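Histone-lysine N-methyltransferase, H3 lysine-9 specific SUVH4 (Arabidopsis thaliana, PDB 4QEO) methylates a lysine of the histone H3 tail, a mark of transcriptional repression, and binds methylated DNA, which couples DNA methylation to histone methylation. Local coordinates at residues S288-C298 with C334-C344; M112-L120 with Q131-Q142. One frame throughout, in Å; residues are numbered along the deposited sequence.

Contact 1: S288-C298 with C334-C344; sequences SSTGCNCRGSC and CGPHCGCGPKC. With ZN (zinc ion), chain F; ZN (zinc ion), chain G; ZN (zinc ion), chain H.
C292, C298 and C334 each hold two zinc ions at once, and these three bridging thiolates build the triangular three-zinc cluster of a pre-SET domain. A fold with little regular secondary structure can be organised by metal, and here the two loops supply all but two of the cysteines. The zinc ion of chain G is bound wholly by them, through C298, C334, C340 and C344; its bond to C298 SG measures 2.2 Å. C292, C334 and C338 hold the zinc of chain F, where C306 is the fourth ligand, while C292, C294 and C298 hold that of chain H with C304.

Sulfur also accepts backbone N-H groups. C292 N points almost straight at C338 SG (3.3 Å, 166°), which takes a second hydrogen bond from G335 N, and C298 N reaches C344 SG at 3.5 Å. Such bonds would be expected to temper the charge gathered on the thiolates. C344 alone among the seven ligand cysteines of the two segments has SG anti to its backbone N (chi1 177°), bringing the sulfur to 3.5 Å from C298 SG.

The backbones are also joined directly. G339 N donates to C292 O at 3.1 Å, and G341 N meets G296 O at 3.0 Å from above the carbonyl plane. Tight passage marks G291, whose CA lies 3.5 Å from C338 SG, with no side chain to intervene. At the outer end the H337 ring lies along 288-290: S288 CB sits in the ring plane at its edge, 3.9 Å from H337 CE1.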
loop_
_atom_site.group_PDB
_atom_site.type_symbol
_atom_site.label_atom_id
_atom_site.label_comp_id
_atom_site.label_asym_id
_atom_site.label_seq_id
_atom_site.Cartn_x
_atom_site.Cartn_y
_atom_site.Cartn_z
ATOM N N SER A 288 8.132 7.676 33.858
ATOM C CA SER A 288 8.612 6.674 32.900
ATOM C C SER A 288 7.948 5.324 33.125
ATOM O O SER A 288 7.671 4.956 34.263
ATOM C CB SER A 288 10.129 6.513 33.002
ATOM O OG SER A 288 10.787 7.726 32.691
ATOM N N SER A 289 7.682 4.590 32.046
ATOM C CA SER A 289 7.131 3.240 32.171
ATOM C C SER A 289 8.193 2.263 32.670
ATOM O O SER A 289 9.392 2.526 32.566
ATOM C CB SER A 289 6.513 2.758 30.850
ATOM O OG SER A 289 7.073 3.444 29.750
ATOM N N THR A 290 7.748 1.141 33.221
ATOM C CA THR A 290 8.668 0.194 33.843
ATOM C C THR A 290 9.372 -0.657 32.794
ATOM O O THR A 290 10.576 -0.894 32.873
ATOM C CB THR A 290 7.943 -0.726 34.837
ATOM O OG1 THR A 290 7.478 0.054 35.946
ATOM C CG2 THR A 290 8.890 -1.808 35.347
ATOM N N GLY A 291 8.611 -1.125 31.817
ATOM C CA GLY A 291 9.183 -1.906 30.737
ATOM C C GLY A 291 9.293 -3.383 31.047
ATOM O O GLY A 291 8.948 -3.827 32.142
ATOM N N CYS A 292 9.785 -4.141 30.070
ATOM C CA CYS A 292 9.878 -5.595 30.164
ATOM C C CYS A 292 11.302 -6.048 30.475
ATOM O O CYS A 292 12.246 -5.260 30.374
ATOM C CB CYS A 292 9.403 -6.225 28.849
ATOM S SG CYS A 292 10.472 -5.895 27.394
ATOM N N ASN A 293 11.468 -7.320 30.820
ATOM C CA ASN A 293 12.782 -7.817 31.228
ATOM C C ASN A 293 13.431 -8.761 30.221
ATOM O O ASN A 293 14.383 -9.464 30.553
ATOM C CB ASN A 293 12.716 -8.490 32.606
ATOM C CG ASN A 293 11.909 -9.771 32.590
ATOM O OD1 ASN A 293 12.357 -10.797 32.076
ATOM N ND2 ASN A 293 10.711 -9.720 33.159
ATOM N N CYS A 294 12.920 -8.773 28.993
ATOM C CA CYS A 294 13.441 -9.665 27.964
ATOM C C CYS A 294 14.876 -9.298 27.592
ATOM O O CYS A 294 15.282 -8.151 27.725
ATOM C CB CYS A 294 12.541 -9.619 26.723
ATOM S SG CYS A 294 10.775 -9.852 27.085
ATOM N N ARG A 295 15.644 -10.274 27.131
ATOM C CA ARG A 295 16.993 -10.007 26.646
ATOM C C ARG A 295 17.044 -10.073 25.119
ATOM O O ARG A 295 16.473 -10.978 24.513
ATOM C CB ARG A 295 17.970 -11.025 27.230
ATOM C CG ARG A 295 18.202 -10.899 28.726
ATOM C CD ARG A 295 18.780 -12.193 29.286
ATOM N NE ARG A 295 19.743 -12.794 28.365
ATOM C CZ ARG A 295 21.008 -13.065 28.671
ATOM N NH1 ARG A 295 21.473 -12.797 29.884
ATOM N NH2 ARG A 295 21.808 -13.611 27.764
ATOM N N GLY A 296 17.731 -9.116 24.503
ATOM C CA GLY A 296 17.936 -9.128 23.065
ATOM C C GLY A 296 16.737 -8.654 22.267
ATOM O O GLY A 296 16.712 -7.513 21.807
ATOM N N SER A 297 15.754 -9.534 22.088
ATOM C CA SER A 297 14.508 -9.177 21.405
ATOM C C SER A 297 13.301 -9.817 22.081
ATOM O O SER A 297 13.407 -10.891 22.661
ATOM C CB SER A 297 14.560 -9.582 19.934
ATOM O OG SER A 297 15.481 -8.780 19.220
ATOM N N CYS A 298 12.153 -9.152 22.005
ATOM C CA CYS A 298 10.942 -9.647 22.652
ATOM C C CYS A 298 10.147 -10.537 21.699
ATOM O O CYS A 298 9.663 -10.076 20.656
ATOM C CB CYS A 298 10.086 -8.486 23.144
ATOM S SG CYS A 298 11.017 -7.344 24.222
ATOM N N CYS A 334 8.141 -1.277 23.395
ATOM C CA CYS A 334 9.248 -1.332 24.329
ATOM C C CYS A 334 9.899 0.052 24.426
ATOM O O CYS A 334 9.900 0.832 23.462
ATOM C CB CYS A 334 10.255 -2.403 23.903
ATOM S SG CYS A 334 9.645 -4.130 24.056
ATOM N N GLY A 335 10.427 0.360 25.604
ATOM C CA GLY A 335 10.940 1.688 25.878
ATOM C C GLY A 335 12.320 1.703 26.514
ATOM O O GLY A 335 13.033 0.708 26.484
ATOM N N PRO A 336 12.699 2.848 27.090
ATOM C CA PRO A 336 14.028 3.124 27.655
ATOM C C PRO A 336 14.477 2.139 28.745
ATOM O O PRO A 336 15.679 1.867 28.866
ATOM C CB PRO A 336 13.861 4.533 28.244
ATOM C CG PRO A 336 12.810 5.163 27.372
ATOM C CD PRO A 336 11.833 4.043 27.109
ATOM N N HIS A 337 13.535 1.619 29.526
ATOM C CA HIS A 337 13.871 0.669 30.580
ATOM C C HIS A 337 13.719 -0.810 30.214
ATOM O O HIS A 337 13.987 -1.678 31.050
ATOM C CB HIS A 337 13.097 0.984 31.873
ATOM C CG HIS A 337 13.533 2.251 32.531
ATOM N ND1 HIS A 337 12.746 3.382 32.564
ATOM C CD2 HIS A 337 14.696 2.585 33.136
ATOM C CE1 HIS A 337 13.395 4.350 33.185
ATOM N NE2 HIS A 337 14.581 3.890 33.543
ATOM N N CYS A 338 13.271 -1.112 28.992
ATOM C CA CYS A 338 13.163 -2.510 28.585
ATOM C C CYS A 338 14.541 -3.128 28.386
ATOM O O CYS A 338 15.481 -2.453 27.968
ATOM C CB CYS A 338 12.326 -2.672 27.305
ATOM S SG CYS A 338 10.601 -2.190 27.525
ATOM N N GLY A 339 14.646 -4.423 28.674
ATOM C CA GLY A 339 15.920 -5.114 28.612
ATOM C C GLY A 339 16.364 -5.414 27.194
ATOM O O GLY A 339 17.515 -5.778 26.969
ATOM N N CYS A 340 15.444 -5.258 26.244
ATOM C CA CYS A 340 15.689 -5.582 24.847
ATOM C C CYS A 340 16.492 -4.491 24.158
ATOM O O CYS A 340 16.421 -3.315 24.533
ATOM C CB CYS A 340 14.359 -5.755 24.117
ATOM S SG CYS A 340 13.310 -4.278 24.203
ATOM N N GLY A 341 17.252 -4.892 23.145
ATOM C CA GLY A 341 18.016 -3.963 22.332
ATOM C C GLY A 341 17.176 -3.339 21.234
ATOM O O GLY A 341 16.001 -3.670 21.081
ATOM N N PRO A 342 17.779 -2.435 20.448
ATOM C CA PRO A 342 17.021 -1.620 19.490
ATOM C C PRO A 342 16.431 -2.429 18.353
ATOM O O PRO A 342 15.561 -1.921 17.656
ATOM C CB PRO A 342 18.071 -0.648 18.943
ATOM C CG PRO A 342 19.368 -1.332 19.163
ATOM C CD PRO A 342 19.211 -2.101 20.442
ATOM N N LYS A 343 16.887 -3.664 18.174
ATOM C CA LYS A 343 16.392 -4.495 17.084
ATOM C C LYS A 343 15.033 -5.113 17.401
ATOM O O LYS A 343 14.416 -5.726 16.530
ATOM C CB LYS A 343 17.401 -5.605 16.758
ATOM C CG LYS A 343 18.624 -5.137 15.970
ATOM C CD LYS A 343 19.540 -6.311 15.631
ATOM C CE LYS A 343 20.846 -5.868 14.969
ATOM N NZ LYS A 343 21.842 -6.997 14.876
ATOM N N CYS A 344 14.577 -4.968 18.644
ATOM C CA CYS A 344 13.311 -5.574 19.067
ATOM C C CYS A 344 12.183 -5.177 18.128
ATOM O O CYS A 344 12.063 -4.009 17.749
ATOM C CB CYS A 344 12.944 -5.171 20.507
ATOM S SG CYS A 344 11.339 -5.836 21.037
HETATM ZN ZN ZN F . 9.477 -4.040 26.530
HETATM ZN ZN ZN G . 11.353 -5.380 23.372
HETATM ZN ZN ZN H . 9.817 -7.823 26.224
#

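Contact 2: M112-L120 with Q131-Q142; sequences MSGQYEDDL and QGGHNLTGNKRQ. With nucleotides of chain B.
Y116 stacks on H134 with one face, and 5-methylcytosine 5CM7 of chain B lies over the opposite face, in the SRA-domain pocket that receives a flipped-out methylated base. Y116 CB lies beside N3 and N4 of the base. From there chi1 of -85° sends the ring in between: CD1 and CE1 run under the pyrimidine, CE1 3.4 Å from 5CM7 C5, while CD2 and CE2 pass Q142 OE1. CZ is pressed against H134 CB and CG, and the two protein rings form an offset stack, centroids 3.9 Å apart and planes at 9°. At the tip, OH donates to OP2 of 5CM7 (2.7 Å) and accepts from G132 N (3.2 Å); one residue thus packs on the base and bonds to its phosphate. D119 OD1 accepts from 5CM7 N4, and S113 N and Q115 N donate to O2.

H134 is fixed by its NE2, which donates to Q115 O at 2.8 Å from above the carbonyl plane. K140 NZ meets Q115 OE1 on a lone pair, 2.9 Å away. E117 OE2 receives Q142 N at 3.0 Å and S200 OG. Behind this pocket, Y116 and D118 pack on strand 125-129, and D118 and Q142 touch V204 of strand 203-211.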
loop_
_atom_site.group_PDB
_atom_site.type_symbol
_atom_site.label_atom_id
_atom_site.label_comp_id
_atom_site.label_asym_id
_atom_site.label_seq_id
_atom_site.Cartn_x
_atom_site.Cartn_y
_atom_site.Cartn_z
ATOM N N MET A 112 0.905 -12.615 -17.539
ATOM C CA MET A 112 2.165 -12.870 -18.229
ATOM C C MET A 112 3.316 -12.635 -17.262
ATOM O O MET A 112 3.551 -11.507 -16.819
ATOM C CB MET A 112 2.334 -11.920 -19.434
ATOM C CG MET A 112 1.124 -11.734 -20.324
ATOM S SD MET A 112 1.312 -10.334 -21.491
ATOM C CE MET A 112 2.985 -10.617 -22.083
ATOM N N SER A 113 4.044 -13.691 -16.929
ATOM C CA SER A 113 5.065 -13.576 -15.897
ATOM C C SER A 113 6.377 -14.095 -16.424
ATOM O O SER A 113 7.309 -14.303 -15.661
ATOM C CB SER A 113 4.650 -14.362 -14.658
ATOM O OG SER A 113 3.599 -13.670 -14.006
ATOM N N GLY A 114 6.433 -14.307 -17.734
ATOM C CA GLY A 114 7.668 -14.700 -18.392
ATOM C C GLY A 114 8.093 -16.121 -18.064
ATOM O O GLY A 114 9.275 -16.448 -18.096
ATOM N N GLN A 115 7.128 -16.977 -17.751
ATOM C CA GLN A 115 7.448 -18.345 -17.346
ATOM C C GLN A 115 7.403 -19.353 -18.497
ATOM O O GLN A 115 7.940 -20.455 -18.390
ATOM C CB GLN A 115 6.487 -18.768 -16.248
ATOM C CG GLN A 115 6.448 -17.757 -15.124
ATOM C CD GLN A 115 7.720 -17.811 -14.328
ATOM O OE1 GLN A 115 8.135 -18.880 -13.910
ATOM N NE2 GLN A 115 8.370 -16.672 -14.149
ATOM N N TYR A 116 6.747 -18.991 -19.591
ATOM C CA TYR A 116 6.661 -19.899 -20.744
ATOM C C TYR A 116 7.631 -19.430 -21.816
ATOM O O TYR A 116 7.577 -18.287 -22.239
ATOM C CB TYR A 116 5.229 -19.917 -21.295
ATOM C CG TYR A 116 4.289 -20.895 -20.598
ATOM C CD1 TYR A 116 3.982 -20.770 -19.223
ATOM C CD2 TYR A 116 3.705 -21.937 -21.308
ATOM C CE1 TYR A 116 3.115 -21.665 -18.593
ATOM C CE2 TYR A 116 2.836 -22.833 -20.691
ATOM C CZ TYR A 116 2.539 -22.688 -19.342
ATOM O OH TYR A 116 1.677 -23.589 -18.762
ATOM N N GLU A 117 8.512 -20.320 -22.255
ATOM C CA GLU A 117 9.580 -19.960 -23.178
ATOM C C GLU A 117 9.041 -19.431 -24.524
ATOM O O GLU A 117 9.718 -18.671 -25.210
ATOM C CB GLU A 117 10.515 -21.160 -23.377
ATOM C CG GLU A 117 9.769 -22.401 -23.881
ATOM C CD GLU A 117 10.512 -23.704 -23.666
ATOM O OE1 GLU A 117 11.684 -23.670 -23.222
ATOM O OE2 GLU A 117 9.928 -24.771 -23.963
ATOM N N ASP A 118 7.811 -19.794 -24.886
ATOM C CA ASP A 118 7.248 -19.316 -26.148
ATOM C C ASP A 118 6.495 -17.972 -26.063
ATOM O O ASP A 118 6.049 -17.464 -27.083
ATOM C CB ASP A 118 6.362 -20.396 -26.795
ATOM C CG ASP A 118 7.118 -21.702 -27.030
ATOM O OD1 ASP A 118 7.924 -21.740 -27.975
ATOM O OD2 ASP A 118 6.926 -22.679 -26.265
ATOM N N ASP A 119 6.345 -17.400 -24.868
ATOM C CA ASP A 119 5.699 -16.078 -24.738
ATOM C C ASP A 119 6.553 -15.013 -25.438
ATOM O O ASP A 119 7.769 -15.026 -25.313
ATOM C CB ASP A 119 5.528 -15.661 -23.259
ATOM C CG ASP A 119 4.461 -16.464 -22.520
ATOM O OD1 ASP A 119 3.658 -17.174 -23.176
ATOM O OD2 ASP A 119 4.423 -16.366 -21.264
ATOM N N LEU A 120 5.913 -14.091 -26.155
ATOM C CA LEU A 120 6.607 -12.959 -26.772
ATOM C C LEU A 120 5.861 -11.671 -26.433
ATOM O O LEU A 120 4.734 -11.496 -26.857
ATOM C CB LEU A 120 6.688 -13.120 -28.302
ATOM C CG LEU A 120 7.381 -11.928 -28.985
ATOM C CD1 LEU A 120 8.820 -11.874 -28.481
ATOM C CD2 LEU A 120 7.331 -12.016 -30.524
ATOM N N GLN A 131 -1.812 -22.702 -21.820
ATOM C CA GLN A 131 -1.382 -23.460 -20.644
ATOM C C GLN A 131 -1.132 -24.928 -21.030
ATOM O O GLN A 131 -1.661 -25.440 -22.039
ATOM C CB GLN A 131 -2.463 -23.393 -19.550
ATOM C CG GLN A 131 -3.786 -24.069 -19.954
ATOM C CD GLN A 131 -4.831 -24.110 -18.833
ATOM O OE1 GLN A 131 -5.690 -23.237 -18.752
ATOM N NE2 GLN A 131 -4.769 -25.139 -17.979
ATOM N N GLY A 132 -0.291 -25.600 -20.257
ATOM C CA GLY A 132 -0.188 -27.042 -20.357
ATOM C C GLY A 132 1.190 -27.492 -20.761
ATOM O O GLY A 132 1.916 -26.755 -21.432
ATOM N N GLY A 133 1.558 -28.686 -20.305
ATOM C CA GLY A 133 2.773 -29.351 -20.739
ATOM C C GLY A 133 4.012 -28.579 -20.365
ATOM O O GLY A 133 5.063 -28.683 -21.007
ATOM N N HIS A 134 3.864 -27.778 -19.325
ATOM C CA HIS A 134 4.890 -26.843 -18.883
ATOM C C HIS A 134 5.476 -27.294 -17.545
ATOM O O HIS A 134 4.749 -27.609 -16.614
ATOM C CB HIS A 134 4.264 -25.459 -18.706
ATOM C CG HIS A 134 5.187 -24.437 -18.115
ATOM N ND1 HIS A 134 5.136 -24.062 -16.786
ATOM C CD2 HIS A 134 6.174 -23.698 -18.675
ATOM C CE1 HIS A 134 6.045 -23.128 -16.557
ATOM N NE2 HIS A 134 6.694 -22.895 -17.688
ATOM N N ASN A 135 6.795 -27.310 -17.444
ATOM C CA ASN A 135 7.427 -27.651 -16.183
ATOM C C ASN A 135 7.313 -26.459 -15.237
ATOM O O ASN A 135 7.773 -25.371 -15.559
ATOM C CB ASN A 135 8.883 -28.030 -16.425
ATOM C CG ASN A 135 9.420 -28.972 -15.369
ATOM O OD1 ASN A 135 8.911 -29.026 -14.249
ATOM N ND2 ASN A 135 10.458 -29.709 -15.717
ATOM N N LEU A 136 6.647 -26.646 -14.105
ATOM C CA LEU A 136 6.453 -25.568 -13.130
ATOM C C LEU A 136 7.778 -25.175 -12.508
ATOM O O LEU A 136 8.015 -24.006 -12.198
ATOM C CB LEU A 136 5.511 -26.017 -12.013
ATOM C CG LEU A 136 4.149 -25.341 -11.922
ATOM C CD1 LEU A 136 3.496 -25.680 -10.586
ATOM C CD2 LEU A 136 4.275 -23.834 -12.114
ATOM N N THR A 137 8.631 -26.174 -12.325
ATOM C CA THR A 137 9.937 -25.995 -11.711
ATOM C C THR A 137 11.054 -26.369 -12.683
ATOM O O THR A 137 10.849 -26.405 -13.902
ATOM C CB THR A 137 10.083 -26.908 -10.483
ATOM O OG1 THR A 137 10.160 -28.270 -10.919
ATOM C CG2 THR A 137 8.888 -26.748 -9.560
ATOM N N GLY A 138 12.228 -26.674 -12.129
ATOM C CA GLY A 138 13.392 -27.022 -12.924
ATOM C C GLY A 138 13.680 -26.020 -14.026
ATOM O O GLY A 138 13.704 -24.811 -13.789
ATOM N N ASN A 139 13.886 -26.524 -15.239
ATOM C CA ASN A 139 14.190 -25.656 -16.377
ATOM C C ASN A 139 13.016 -24.778 -16.801
ATOM O O ASN A 139 13.201 -23.796 -17.519
ATOM C CB ASN A 139 14.739 -26.459 -17.572
ATOM C CG ASN A 139 13.850 -27.644 -17.970
ATOM O OD1 ASN A 139 12.614 -27.572 -17.937
ATOM N ND2 ASN A 139 14.490 -28.743 -18.361
ATOM N N LYS A 140 11.818 -25.145 -16.338
ATOM C CA LYS A 140 10.572 -24.460 -16.681
ATOM C C LYS A 140 10.267 -24.469 -18.171
ATOM O O LYS A 140 9.673 -23.531 -18.694
ATOM C CB LYS A 140 10.557 -23.026 -16.150
ATOM C CG LYS A 140 10.544 -22.927 -14.629
ATOM C CD LYS A 140 10.451 -21.473 -14.212
ATOM C CE LYS A 140 10.537 -21.289 -12.706
ATOM N NZ LYS A 140 10.418 -19.837 -12.365
ATOM N N ARG A 141 10.653 -25.541 -18.848
ATOM C CA ARG A 141 10.392 -25.662 -20.284
ATOM C C ARG A 141 9.186 -26.534 -20.571
ATOM O O ARG A 141 8.651 -27.192 -19.670
ATOM C CB ARG A 141 11.614 -26.251 -20.967
ATOM C CG ARG A 141 12.853 -25.490 -20.626
ATOM C CD ARG A 141 13.952 -25.847 -21.566
ATOM N NE ARG A 141 15.026 -24.868 -21.510
ATOM C CZ ARG A 141 16.049 -24.852 -22.353
ATOM N NH1 ARG A 141 16.993 -23.927 -22.234
ATOM N NH2 ARG A 141 16.122 -25.764 -23.317
ATOM N N GLN A 142 8.756 -26.530 -21.830
ATOM C CA GLN A 142 7.702 -27.434 -22.283
ATOM C C GLN A 142 8.226 -28.859 -22.246
ATOM O O GLN A 142 9.345 -29.113 -22.670
ATOM C CB GLN A 142 7.255 -27.075 -23.708
ATOM C CG GLN A 142 6.632 -25.655 -23.812
ATOM C CD GLN A 142 5.642 -25.382 -22.678
ATOM O OE1 GLN A 142 5.924 -24.597 -21.762
ATOM N NE2 GLN A 142 4.493 -26.038 -22.725
ATOM N N1 5CM B 7 2.416 -18.097 -17.247
ATOM C C2 5CM B 7 3.158 -17.352 -18.172
ATOM N N3 5CM B 7 2.902 -17.387 -19.481
ATOM C C4 5CM B 7 1.940 -18.129 -19.958
ATOM C C5 5CM B 7 1.157 -18.918 -19.013
ATOM C C5A 5CM B 7 0.067 -19.779 -19.529
ATOM C C6 5CM B 7 1.456 -18.874 -17.677
ATOM O O2 5CM B 7 4.039 -16.629 -17.813
ATOM N N4 5CM B 7 1.667 -18.186 -21.232
ATOM C "C1'" 5CM B 7 2.797 -18.079 -15.853
ATOM C "C2'" 5CM B 7 1.764 -17.920 -14.751
ATOM C "C3'" 5CM B 7 2.456 -18.630 -13.612
ATOM C "C4'" 5CM B 7 3.063 -19.826 -14.316
ATOM O "O4'" 5CM B 7 3.363 -19.350 -15.605
ATOM O "O3'" 5CM B 7 3.530 -17.864 -13.092
ATOM C "C5'" 5CM B 7 2.213 -21.100 -14.331
ATOM O "O5'" 5CM B 7 0.912 -20.983 -14.844
ATOM P P 5CM B 7 0.149 -22.161 -15.523
ATOM O OP1 5CM B 7 -0.980 -21.607 -16.191
ATOM O OP2 5CM B 7 1.065 -22.995 -16.213
ATOM P P DT B 6 -1.984 -27.589 -16.863
ATOM O OP1 DT B 6 -2.645 -27.002 -17.976
ATOM O OP2 DT B 6 -0.825 -28.363 -17.087
ATOM O "O5'" DT B 6 -1.600 -26.512 -15.780
ATOM C "C5'" DT B 6 -2.484 -25.449 -15.480
ATOM C "C4'" DT B 6 -2.022 -24.749 -14.230
ATOM O "O4'" DT B 6 -2.174 -25.637 -13.111
ATOM C "C3'" DT B 6 -0.550 -24.335 -14.248
ATOM O "O3'" DT B 6 -0.402 -22.919 -14.287
ATOM C "C2'" DT B 6 0.019 -24.944 -12.983
ATOM C "C1'" DT B 6 -1.212 -25.265 -12.170
ATOM N N1 DT B 6 -1.035 -26.366 -11.211
ATOM C C2 DT B 6 -1.691 -26.296 -10.009
ATOM O O2 DT B 6 -2.458 -25.403 -9.725
ATOM N N3 DT B 6 -1.439 -27.340 -9.158
ATOM C C4 DT B 6 -0.595 -28.408 -9.378
ATOM O O4 DT B 6 -0.458 -29.257 -8.517
ATOM C C5 DT B 6 0.074 -28.410 -10.654
ATOM C C7 DT B 6 1.008 -29.529 -10.983
ATOM C C6 DT B 6 -0.180 -27.402 -11.498
ATOM P P DA B 8 3.377 -16.711 -12.089
ATOM O OP1 DA B 8 2.534 -15.666 -12.576
ATOM O OP2 DA B 8 4.684 -16.392 -11.637
ATOM O "O5'" DA B 8 2.541 -17.276 -10.876
ATOM C "C5'" DA B 8 3.146 -18.136 -9.930
ATOM C "C4'" DA B 8 2.827 -17.676 -8.533
ATOM O "O4'" DA B 8 2.942 -18.792 -7.646
ATOM C "C3'" DA B 8 3.806 -16.648 -7.993
ATOM O "O3'" DA B 8 3.161 -15.858 -6.997
ATOM C "C2'" DA B 8 4.936 -17.522 -7.489
ATOM C "C1'" DA B 8 4.251 -18.836 -7.116
ATOM N N9 DA B 8 4.878 -20.060 -7.599
ATOM C C8 DA B 8 5.554 -20.283 -8.767
ATOM N N7 DA B 8 5.948 -21.521 -8.920
ATOM C C5 DA B 8 5.485 -22.160 -7.783
ATOM C C6 DA B 8 5.575 -23.491 -7.342
ATOM N N6 DA B 8 6.177 -24.459 -8.027
ATOM N N1 DA B 8 5.001 -23.798 -6.164
ATOM C C2 DA B 8 4.399 -22.829 -5.474
ATOM N N3 DA B 8 4.240 -21.549 -5.785
ATOM C C4 DA B 8 4.816 -21.274 -6.965
HETATM O O HOH W 1 6.971 -21.462 -14.068
HETATM O O HOH W 2 8.087 -23.079 -21.172
HETATM O O HOH W 3 6.362 -22.094 -23.851
#

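How the contacts relate
From the N terminus, the chain first meets contact 2, where 131-142 returns to 112-120 after the hairpin of strands 120-122 and 125-129, only 10 residues intervening. That closure is complete long before contact 1 begins, so the two stand in series and neither nest nor cross. Contact 1 shuts a larger loop of 35 residues, which includes helix 305-309 and supplies the remaining zinc ligands, C304 and C306. Contact 2 joins the loops that follow strands 106-112 and 125-129 of the SRA sheet; contact 1 gathers pre-SET loops ahead of strand 357-361. Their centres are 50 Å apart, which separates methylated-base reading from the zinc cluster within one chain.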